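Local coordinates for protein HTH-type transcriptional regulator AscG (PDB 3BRQ) that represses transcription of the cryptic asc operon as a sequence-specific DNA-binding regulator of the LacI family, at residues G33-A47 against I253-I267. Numbering follows the deposited sequence.
Sequences GIYFSELLFHAARMA and IPVTEMIQEIIGRLI. With SO4 (sulfate ion), chain F.
I259 packs its CG2 methyl against the backbone of helix 36-47, 3.2 Å from A43 N, while its CG1-CD1 arm packs on L39 CB, the two side chains crossing at about a right angle. With CG2 anti to the backbone N and CG1 beside it (chi1 -69°), CG2 is directed at the backbone between L39 O and A43 N, and CG1 at the L39 side chain. Further along, M46 is a knob among Q260, I263, G264 and I267: its bent selenomethionine chain sets SE 3.8 Å from G264 N, where glycine presents bare backbone. Just ahead of helix 36-47, I34 CG2 meets V255 CG1, at the start of the other helix, at 3.6 Å, and I34 CD1 reaches M258 CE. T256 CG2 lies over one face of the H42 ring, 4.1 Å from its centroid and 14° off the normal, a CH-pi contact; F41 covers the opposite face. A water donates to E38 OE2 (3.0 Å) and accepts from T256 N (3.3 Å), bridging the two segments. Strands 21-27, 80-84 and 104-107 back the apolar side chains, and I34 N is hydrogen-bonded to Y84 OH. G33 N donates to a sulfate oxygen, O4, at 2.9 Å. The axes of helices 36-47 and 255-267 come within 8.9 Å at a crossing angle of -41°, a side-by-side pair on one face of a parallel sheet, as in the Rossmann-like subdomain of LacI-family, periplasmic-binding-protein-like folds.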
ATOM      1  N   GLY B  33       9.222  -1.475   5.748  1.00 23.12           N
ATOM      2  CA  GLY B  33       9.088  -2.292   6.943  1.00 22.24           C
ATOM      3  C   GLY B  33       7.982  -1.852   7.886  1.00 24.32           C
ATOM      4  O   GLY B  33       7.342  -2.706   8.510  1.00 24.69           O
ATOM      5  N   ILE B  34       7.691  -0.537   7.950  1.00 24.75           N
ATOM      6  CA  ILE B  34       6.530  -0.051   8.678  1.00 24.76           C
ATOM      7  C   ILE B  34       5.528   0.381   7.584  1.00 25.90           C
ATOM      8  O   ILE B  34       5.769   1.349   6.854  1.00 24.82           O
ATOM      9  CB  ILE B  34       6.870   1.179   9.606  1.00 24.95           C
ATOM     10  CG1 ILE B  34       8.123   0.947  10.485  1.00 25.28           C
ATOM     11  CG2 ILE B  34       5.603   1.656  10.391  1.00 23.74           C
ATOM     12  CD1 ILE B  34       8.119  -0.317  11.328  1.00 27.02           C
ATOM     13  N   TYR B  35       4.424  -0.333   7.438  1.00 26.99           N
ATOM     14  CA  TYR B  35       3.507  -0.034   6.300  1.00 29.18           C
ATOM     15  C   TYR B  35       3.271   1.477   6.164  1.00 29.00           C
ATOM     16  O   TYR B  35       2.905   2.155   7.118  1.00 28.82           O
ATOM     17  CB  TYR B  35       2.190  -0.810   6.433  1.00 31.18           C
ATOM     18  CG  TYR B  35       1.177  -0.614   5.295  1.00 34.20           C
ATOM     19  CD1 TYR B  35       1.572  -0.265   4.007  1.00 37.88           C
ATOM     20  CD2 TYR B  35      -0.183  -0.837   5.517  1.00 37.92           C
ATOM     21  CE1 TYR B  35       0.625  -0.105   2.957  1.00 40.42           C
ATOM     22  CE2 TYR B  35      -1.124  -0.686   4.495  1.00 42.64           C
ATOM     23  CZ  TYR B  35      -0.719  -0.326   3.224  1.00 42.17           C
ATOM     24  OH  TYR B  35      -1.677  -0.185   2.236  1.00 43.21           O
ATOM     25  N   PHE B  36       3.550   2.018   4.988  1.00 29.03           N
ATOM     26  CA  PHE B  36       3.610   3.464   4.831  1.00 29.75           C
ATOM     27  C   PHE B  36       2.198   4.117   4.834  1.00 30.63           C
ATOM     28  O   PHE B  36       1.978   5.145   5.477  1.00 30.62           O
ATOM     29  CB  PHE B  36       4.488   3.749   3.602  1.00 30.07           C
ATOM     30  CG  PHE B  36       4.688   5.204   3.247  1.00 30.01           C
ATOM     31  CD1 PHE B  36       4.303   6.247   4.089  1.00 31.70           C
ATOM     32  CD2 PHE B  36       5.342   5.521   2.054  1.00 32.53           C
ATOM     33  CE1 PHE B  36       4.483   7.570   3.715  1.00 31.87           C
ATOM     34  CE2 PHE B  36       5.553   6.863   1.668  1.00 34.78           C
ATOM     35  CZ  PHE B  36       5.120   7.885   2.510  1.00 35.96           C
ATOM     36  N   SER B  37       1.221   3.541   4.167  1.00 31.04           N
ATOM     37  CA  SER B  37      -0.061   4.258   4.158  1.00 32.91           C
ATOM     38  C   SER B  37      -0.696   4.174   5.562  1.00 31.98           C
ATOM     39  O   SER B  37      -1.291   5.155   6.029  1.00 31.71           O
ATOM     40  CB  SER B  37      -0.981   3.728   3.083  1.00 33.49           C
ATOM     41  OG  SER B  37      -1.358   2.440   3.451  1.00 37.96           O
ATOM     42  N   GLU B  38      -0.495   3.037   6.237  1.00 31.83           N
ATOM     43  CA  GLU B  38      -0.888   2.876   7.636  1.00 32.37           C
ATOM     44  C   GLU B  38      -0.180   3.870   8.545  1.00 30.71           C
ATOM     45  O   GLU B  38      -0.837   4.543   9.345  1.00 29.74           O
ATOM     46  CB  GLU B  38      -0.612   1.468   8.136  1.00 33.67           C
ATOM     47  CG  GLU B  38      -1.712   0.933   9.063  1.00 37.99           C
ATOM     48  CD  GLU B  38      -1.228  -0.213   9.963  1.00 44.25           C
ATOM     49  OE1 GLU B  38      -0.321  -0.983   9.534  1.00 45.71           O
ATOM     50  OE2 GLU B  38      -1.740  -0.343  11.107  1.00 45.92           O
ATOM     51  N   LEU B  39       1.145   4.001   8.405  1.00 28.95           N
ATOM     52  CA  LEU B  39       1.861   4.913   9.267  1.00 28.27           C
ATOM     53  C   LEU B  39       1.415   6.350   9.002  1.00 28.25           C
ATOM     54  O   LEU B  39       1.254   7.128   9.928  1.00 27.98           O
ATOM     55  CB  LEU B  39       3.408   4.732   9.172  1.00 28.04           C
ATOM     56  CG  LEU B  39       4.353   5.458   8.220  1.00 27.53           C
ATOM     57  CD1 LEU B  39       4.664   6.872   8.658  1.00 27.89           C
ATOM     58  CD2 LEU B  39       5.709   4.695   8.175  1.00 28.83           C
ATOM     59  N   LEU B  40       1.178   6.686   7.733  1.00 27.85           N
ATOM     60  CA  LEU B  40       0.822   8.058   7.371  1.00 27.86           C
ATOM     61  C   LEU B  40      -0.574   8.377   7.891  1.00 26.98           C
ATOM     62  O   LEU B  40      -0.851   9.477   8.355  1.00 26.50           O
ATOM     63  CB  LEU B  40       0.883   8.259   5.853  1.00 27.50           C
ATOM     64  CG  LEU B  40       0.699   9.670   5.279  1.00 28.65           C
ATOM     65  CD1 LEU B  40       1.704  10.684   5.863  1.00 27.59           C
ATOM     66  CD2 LEU B  40       0.804   9.669   3.776  1.00 29.99           C
ATOM     67  N   PHE B  41      -1.438   7.387   7.808  1.00 27.25           N
ATOM     68  CA  PHE B  41      -2.819   7.539   8.253  1.00 27.65           C
ATOM     69  C   PHE B  41      -2.862   7.864   9.732  1.00 27.95           C
ATOM     70  O   PHE B  41      -3.564   8.785  10.150  1.00 27.57           O
ATOM     71  CB  PHE B  41      -3.629   6.273   7.986  1.00 27.06           C
ATOM     72  CG  PHE B  41      -5.042   6.356   8.529  1.00 28.62           C
ATOM     73  CD1 PHE B  41      -5.922   7.314   8.040  1.00 28.84           C
ATOM     74  CD2 PHE B  41      -5.450   5.527   9.572  1.00 29.73           C
ATOM     75  CE1 PHE B  41      -7.239   7.440   8.550  1.00 31.11           C
ATOM     76  CE2 PHE B  41      -6.750   5.643  10.111  1.00 34.29           C
ATOM     77  CZ  PHE B  41      -7.660   6.610   9.575  1.00 31.65           C
ATOM     78  N   HIS B  42      -2.092   7.124  10.531  1.00 28.70           N
ATOM     79  CA  HIS B  42      -2.113   7.349  11.969  1.00 28.68           C
ATOM     80  C   HIS B  42      -1.343   8.589  12.386  1.00 28.23           C
ATOM     81  O   HIS B  42      -1.746   9.266  13.319  1.00 28.15           O
ATOM     82  CB  HIS B  42      -1.646   6.118  12.745  1.00 29.05           C
ATOM     83  CG  HIS B  42      -2.566   4.951  12.603  1.00 31.55           C
ATOM     84  ND1 HIS B  42      -3.795   4.899  13.221  1.00 32.82           N
ATOM     85  CD2 HIS B  42      -2.447   3.802  11.897  1.00 32.76           C
ATOM     86  CE1 HIS B  42      -4.397   3.764  12.902  1.00 34.65           C
ATOM     87  NE2 HIS B  42      -3.598   3.083  12.099  1.00 34.63           N
ATOM     88  N   ALA B  43      -0.214   8.878  11.743  1.00 26.57           N
ATOM     89  CA  ALA B  43       0.407  10.198  11.911  1.00 25.96           C
ATOM     90  C   ALA B  43      -0.539  11.372  11.599  1.00 25.41           C
ATOM     91  O   ALA B  43      -0.628  12.310  12.378  1.00 23.74           O
ATOM     92  CB  ALA B  43       1.687  10.323  11.077  1.00 25.77           C
ATOM     93  N   ALA B  44      -1.203  11.317  10.453  1.00 25.56           N
ATOM     94  CA  ALA B  44      -2.122  12.398  10.006  1.00 26.86           C
ATOM     95  C   ALA B  44      -3.265  12.527  10.973  1.00 26.72           C
ATOM     96  O   ALA B  44      -3.577  13.603  11.414  1.00 26.59           O
ATOM     97  CB  ALA B  44      -2.707  12.113   8.597  1.00 26.10           C
ATOM     98  N   ARG B  45      -3.892  11.407  11.295  1.00 27.64           N
ATOM     99  CA  ARG B  45      -4.935  11.426  12.310  1.00 29.56           C
ATOM    100  C   ARG B  45      -4.456  12.043  13.647  1.00 28.83           C
ATOM    101  O   ARG B  45      -5.118  12.913  14.209  1.00 28.38           O
ATOM    102  CB  ARG B  45      -5.496  10.015  12.486  1.00 30.32           C
ATOM    103  CG  ARG B  45      -6.973   9.983  12.735  1.00 38.54           C
ATOM    104  CD  ARG B  45      -7.780  10.500  11.540  1.00 44.60           C
ATOM    105  NE  ARG B  45      -9.091  10.987  11.987  1.00 50.80           N
ATOM    106  CZ  ARG B  45     -10.276  10.546  11.548  1.00 54.99           C
ATOM    107  NH1 ARG B  45     -10.341   9.591  10.616  1.00 55.41           N
ATOM    108  NH2 ARG B  45     -11.411  11.069  12.038  1.00 55.01           N
HETATM  109  N   MSE B  46      -3.278  11.660  14.124  1.00 28.87           N
HETATM  110  CA  MSE B  46      -2.841  12.156  15.420  1.00 30.20           C
HETATM  111  C   MSE B  46      -2.569  13.660  15.388  1.00 29.18           C
HETATM  112  O   MSE B  46      -2.980  14.398  16.288  1.00 28.78           O
HETATM  113  CB  MSE B  46      -1.582  11.421  15.874  1.00 32.29           C
HETATM  114  CG  MSE B  46      -1.811  10.307  16.876  1.00 38.76           C
HETATM  115 SE   MSE B  46      -0.654  10.671  18.407  0.50 45.14          SE
HETATM  116  CE  MSE B  46      -1.694  12.177  19.148  1.00 45.87           C
ATOM    117  N   ALA B  47      -1.865  14.118  14.350  1.00 28.15           N
ATOM    118  CA  ALA B  47      -1.638  15.537  14.139  1.00 27.27           C
ATOM    119  C   ALA B  47      -2.978  16.282  14.029  1.00 27.41           C
ATOM    120  O   ALA B  47      -3.162  17.322  14.667  1.00 27.37           O
ATOM    121  CB  ALA B  47      -0.795  15.772  12.876  1.00 28.24           C
ATOM    122  N   ILE B 253       3.448  -6.322  12.926  1.00 26.21           N
ATOM    123  CA  ILE B 253       4.202  -5.209  13.516  1.00 26.48           C
ATOM    124  C   ILE B 253       3.160  -4.259  14.097  1.00 26.29           C
ATOM    125  O   ILE B 253       2.166  -3.955  13.431  1.00 26.25           O
ATOM    126  CB  ILE B 253       5.124  -4.489  12.431  1.00 26.94           C
ATOM    127  CG1 ILE B 253       5.971  -5.522  11.643  1.00 28.33           C
ATOM    128  CG2 ILE B 253       6.033  -3.369  13.030  1.00 26.26           C
ATOM    129  CD1 ILE B 253       6.965  -6.402  12.474  1.00 26.81           C
ATOM    130  N   PRO B 254       3.388  -3.784  15.345  1.00 26.92           N
ATOM    131  CA  PRO B 254       2.507  -2.823  15.987  1.00 25.85           C
ATOM    132  C   PRO B 254       2.684  -1.408  15.389  1.00 26.41           C
ATOM    133  O   PRO B 254       2.993  -0.445  16.100  1.00 25.87           O
ATOM    134  CB  PRO B 254       2.940  -2.872  17.444  1.00 26.91           C
ATOM    135  CG  PRO B 254       4.405  -3.262  17.395  1.00 24.77           C
ATOM    136  CD  PRO B 254       4.556  -4.141  16.194  1.00 25.38           C
ATOM    137  N   VAL B 255       2.475  -1.294  14.086  1.00 25.09           N
ATOM    138  CA  VAL B 255       2.615  -0.008  13.396  1.00 25.22           C
ATOM    139  C   VAL B 255       1.841   1.111  14.095  1.00 25.98           C
ATOM    140  O   VAL B 255       2.409   2.143  14.438  1.00 27.02           O
ATOM    141  CB  VAL B 255       2.166  -0.116  11.882  1.00 25.27           C
ATOM    142  CG1 VAL B 255       2.101   1.265  11.208  1.00 22.95           C
ATOM    143  CG2 VAL B 255       3.102  -0.989  11.139  1.00 21.94           C
ATOM    144  N   THR B 256       0.546   0.895  14.301  1.00 26.37           N
ATOM    145  CA  THR B 256      -0.338   1.881  14.932  1.00 27.93           C
ATOM    146  C   THR B 256       0.170   2.417  16.275  1.00 26.75           C
ATOM    147  O   THR B 256       0.273   3.645  16.518  1.00 24.97           O
ATOM    148  CB  THR B 256      -1.727   1.244  15.171  1.00 27.90           C
ATOM    149  OG1 THR B 256      -2.366   1.076  13.913  1.00 32.68           O
ATOM    150  CG2 THR B 256      -2.574   2.112  16.064  1.00 29.59           C
ATOM    151  N   GLU B 257       0.490   1.480  17.143  1.00 27.67           N
ATOM    152  CA  GLU B 257       1.140   1.800  18.405  1.00 28.88           C
ATOM    153  C   GLU B 257       2.405   2.565  18.189  1.00 28.07           C
ATOM    154  O   GLU B 257       2.686   3.530  18.913  1.00 27.81           O
ATOM    155  CB  GLU B 257       1.462   0.528  19.195  1.00 30.24           C
ATOM    156  CG  GLU B 257       0.239  -0.214  19.742  1.00 34.07           C
ATOM    157  CD  GLU B 257      -0.485  -1.129  18.723  1.00 39.94           C
ATOM    158  OE1 GLU B 257      -0.042  -1.307  17.549  1.00 36.60           O
ATOM    159  OE2 GLU B 257      -1.535  -1.687  19.132  1.00 43.57           O
HETATM  160  N   MSE B 258       3.209   2.121  17.224  1.00 27.33           N
HETATM  161  CA  MSE B 258       4.514   2.736  17.027  1.00 26.49           C
HETATM  162  C   MSE B 258       4.380   4.198  16.587  1.00 27.17           C
HETATM  163  O   MSE B 258       5.180   5.036  17.001  1.00 27.09           O
HETATM  164  CB  MSE B 258       5.322   1.958  15.983  1.00 25.55           C
HETATM  165  CG  MSE B 258       6.124   0.799  16.612  1.00 24.48           C
HETATM  166 SE   MSE B 258       6.844  -0.315  15.227  0.50 23.12          SE
HETATM  167  CE  MSE B 258       8.409   0.703  14.977  1.00 20.59           C
ATOM    168  N   ILE B 259       3.364   4.472  15.766  1.00 28.00           N
ATOM    169  CA  ILE B 259       3.147   5.797  15.162  1.00 29.67           C
ATOM    170  C   ILE B 259       2.596   6.770  16.188  1.00 29.46           C
ATOM    171  O   ILE B 259       2.989   7.945  16.232  1.00 28.46           O
ATOM    172  CB  ILE B 259       2.239   5.714  13.908  1.00 30.26           C
ATOM    173  CG1 ILE B 259       3.004   5.013  12.800  1.00 32.58           C
ATOM    174  CG2 ILE B 259       1.963   7.091  13.317  1.00 30.95           C
ATOM    175  CD1 ILE B 259       4.472   5.585  12.646  1.00 35.22           C
ATOM    176  N   GLN B 260       1.703   6.254  17.024  1.00 29.35           N
ATOM    177  CA  GLN B 260       1.091   7.026  18.083  1.00 28.82           C
ATOM    178  C   GLN B 260       2.135   7.376  19.126  1.00 27.89           C
ATOM    179  O   GLN B 260       2.116   8.488  19.670  1.00 28.84           O
ATOM    180  CB  GLN B 260      -0.042   6.248  18.713  1.00 30.35           C
ATOM    181  CG  GLN B 260      -1.274   6.104  17.813  1.00 32.55           C
ATOM    182  CD  GLN B 260      -2.332   5.207  18.440  1.00 37.46           C
ATOM    183  OE1 GLN B 260      -2.099   4.605  19.487  1.00 39.70           O
ATOM    184  NE2 GLN B 260      -3.510   5.110  17.794  1.00 36.02           N
ATOM    185  N   GLU B 261       3.057   6.463  19.384  1.00 25.47           N
ATOM    186  CA  GLU B 261       4.201   6.785  20.248  1.00 25.04           C
ATOM    187  C   GLU B 261       5.087   7.906  19.722  1.00 24.46           C
ATOM    188  O   GLU B 261       5.262   8.911  20.379  1.00 24.61           O
ATOM    189  CB  GLU B 261       5.084   5.573  20.483  1.00 23.58           C
ATOM    190  CG  GLU B 261       6.136   5.840  21.517  1.00 27.80           C
ATOM    191  CD  GLU B 261       5.566   5.796  22.935  1.00 33.03           C
ATOM    192  OE1 GLU B 261       4.315   5.740  23.129  1.00 33.70           O
ATOM    193  OE2 GLU B 261       6.387   5.786  23.857  1.00 32.14           O
ATOM    194  N   ILE B 262       5.714   7.708  18.561  1.00 24.56           N
ATOM    195  CA  ILE B 262       6.585   8.756  18.001  1.00 23.33           C
ATOM    196  C   ILE B 262       5.855  10.074  17.716  1.00 23.18           C
ATOM    197  O   ILE B 262       6.363  11.143  18.006  1.00 22.27           O
ATOM    198  CB  ILE B 262       7.335   8.231  16.719  1.00 23.69           C
ATOM    199  CG1 ILE B 262       8.617   9.071  16.476  1.00 21.43           C
ATOM    200  CG2 ILE B 262       6.377   8.167  15.518  1.00 24.50           C
ATOM    201  CD1 ILE B 262       9.513   8.430  15.422  1.00 22.38           C
ATOM    202  N   ILE B 263       4.648  10.040  17.153  1.00 23.11           N
ATOM    203  CA  ILE B 263       3.990  11.320  16.899  1.00 23.16           C
ATOM    204  C   ILE B 263       3.541  11.940  18.213  1.00 23.82           C
ATOM    205  O   ILE B 263       3.666  13.148  18.418  1.00 23.36           O
ATOM    206  CB  ILE B 263       2.792  11.180  15.931  1.00 24.72           C
ATOM    207  CG1 ILE B 263       3.229  10.719  14.520  1.00 24.73           C
ATOM    208  CG2 ILE B 263       1.975  12.473  15.886  1.00 24.73           C
ATOM    209  CD1 ILE B 263       4.340  11.502  13.828  1.00 28.31           C
ATOM    210  N   GLY B 264       3.018  11.110  19.119  1.00 23.99           N
ATOM    211  CA  GLY B 264       2.560  11.610  20.427  1.00 23.71           C
ATOM    212  C   GLY B 264       3.712  12.254  21.201  1.00 24.04           C
ATOM    213  O   GLY B 264       3.560  13.363  21.752  1.00 23.25           O
ATOM    214  N   ARG B 265       4.862  11.579  21.220  1.00 22.59           N
ATOM    215  CA  ARG B 265       6.056  12.164  21.819  1.00 23.74           C
ATOM    216  C   ARG B 265       6.525  13.459  21.176  1.00 23.87           C
ATOM    217  O   ARG B 265       6.919  14.378  21.888  1.00 25.44           O
ATOM    218  CB  ARG B 265       7.197  11.153  21.880  1.00 23.65           C
ATOM    219  CG  ARG B 265       6.919  10.035  22.888  1.00 30.08           C
ATOM    220  CD  ARG B 265       8.220   9.386  23.305  1.00 40.04           C
ATOM    221  NE  ARG B 265       8.077   8.016  23.827  1.00 47.87           N
ATOM    222  CZ  ARG B 265       9.106   7.165  23.993  1.00 53.43           C
ATOM    223  NH1 ARG B 265      10.353   7.537  23.667  1.00 55.51           N
ATOM    224  NH2 ARG B 265       8.898   5.930  24.469  1.00 53.56           N
ATOM    225  N   LEU B 266       6.504  13.555  19.841  1.00 23.66           N
ATOM    226  CA  LEU B 266       6.933  14.806  19.177  1.00 23.34           C
ATOM    227  C   LEU B 266       6.036  15.951  19.571  1.00 23.65           C
ATOM    228  O   LEU B 266       6.529  17.033  19.863  1.00 23.85           O
ATOM    229  CB  LEU B 266       6.987  14.659  17.639  1.00 23.42           C
ATOM    230  CG  LEU B 266       8.157  13.863  17.055  1.00 24.91           C
ATOM    231  CD1 LEU B 266       7.928  13.541  15.525  1.00 25.66           C
ATOM    232  CD2 LEU B 266       9.492  14.585  17.284  1.00 18.58           C
ATOM    233  N   ILE B 267       4.713  15.715  19.599  1.00 23.82           N
ATOM    234  CA  ILE B 267       3.769  16.733  20.036  1.00 24.35           C
ATOM    235  C   ILE B 267       3.942  17.039  21.530  1.00 24.24           C
ATOM    236  O   ILE B 267       3.893  18.197  21.928  1.00 24.18           O
ATOM    237  CB  ILE B 267       2.303  16.308  19.749  1.00 25.23           C
ATOM    238  CG1 ILE B 267       2.065  16.261  18.235  1.00 24.68           C
ATOM    239  CG2 ILE B 267       1.300  17.263  20.440  1.00 26.00           C
ATOM    240  CD1 ILE B 267       0.727  15.560  17.843  1.00 28.89           C
TER
HETATM  241  S   SO4 F 801      13.064  -0.286   5.443  1.00 24.87           S
HETATM  242  O1  SO4 F 801      13.743  -0.902   6.535  1.00 27.17           O
HETATM  243  O2  SO4 F 801      13.780   0.964   5.073  1.00 25.26           O
HETATM  244  O3  SO4 F 801      12.836  -1.225   4.376  1.00 29.43           O
HETATM  245  O4  SO4 F 801      11.704  -0.030   5.904  1.00 27.02           O
HETATM  246  O   HOH W   1      -1.064  -1.862  13.589  1.00 32.15           O
HETATM  247  O   HOH W   2       0.187  -3.654  11.312  1.00 44.58           O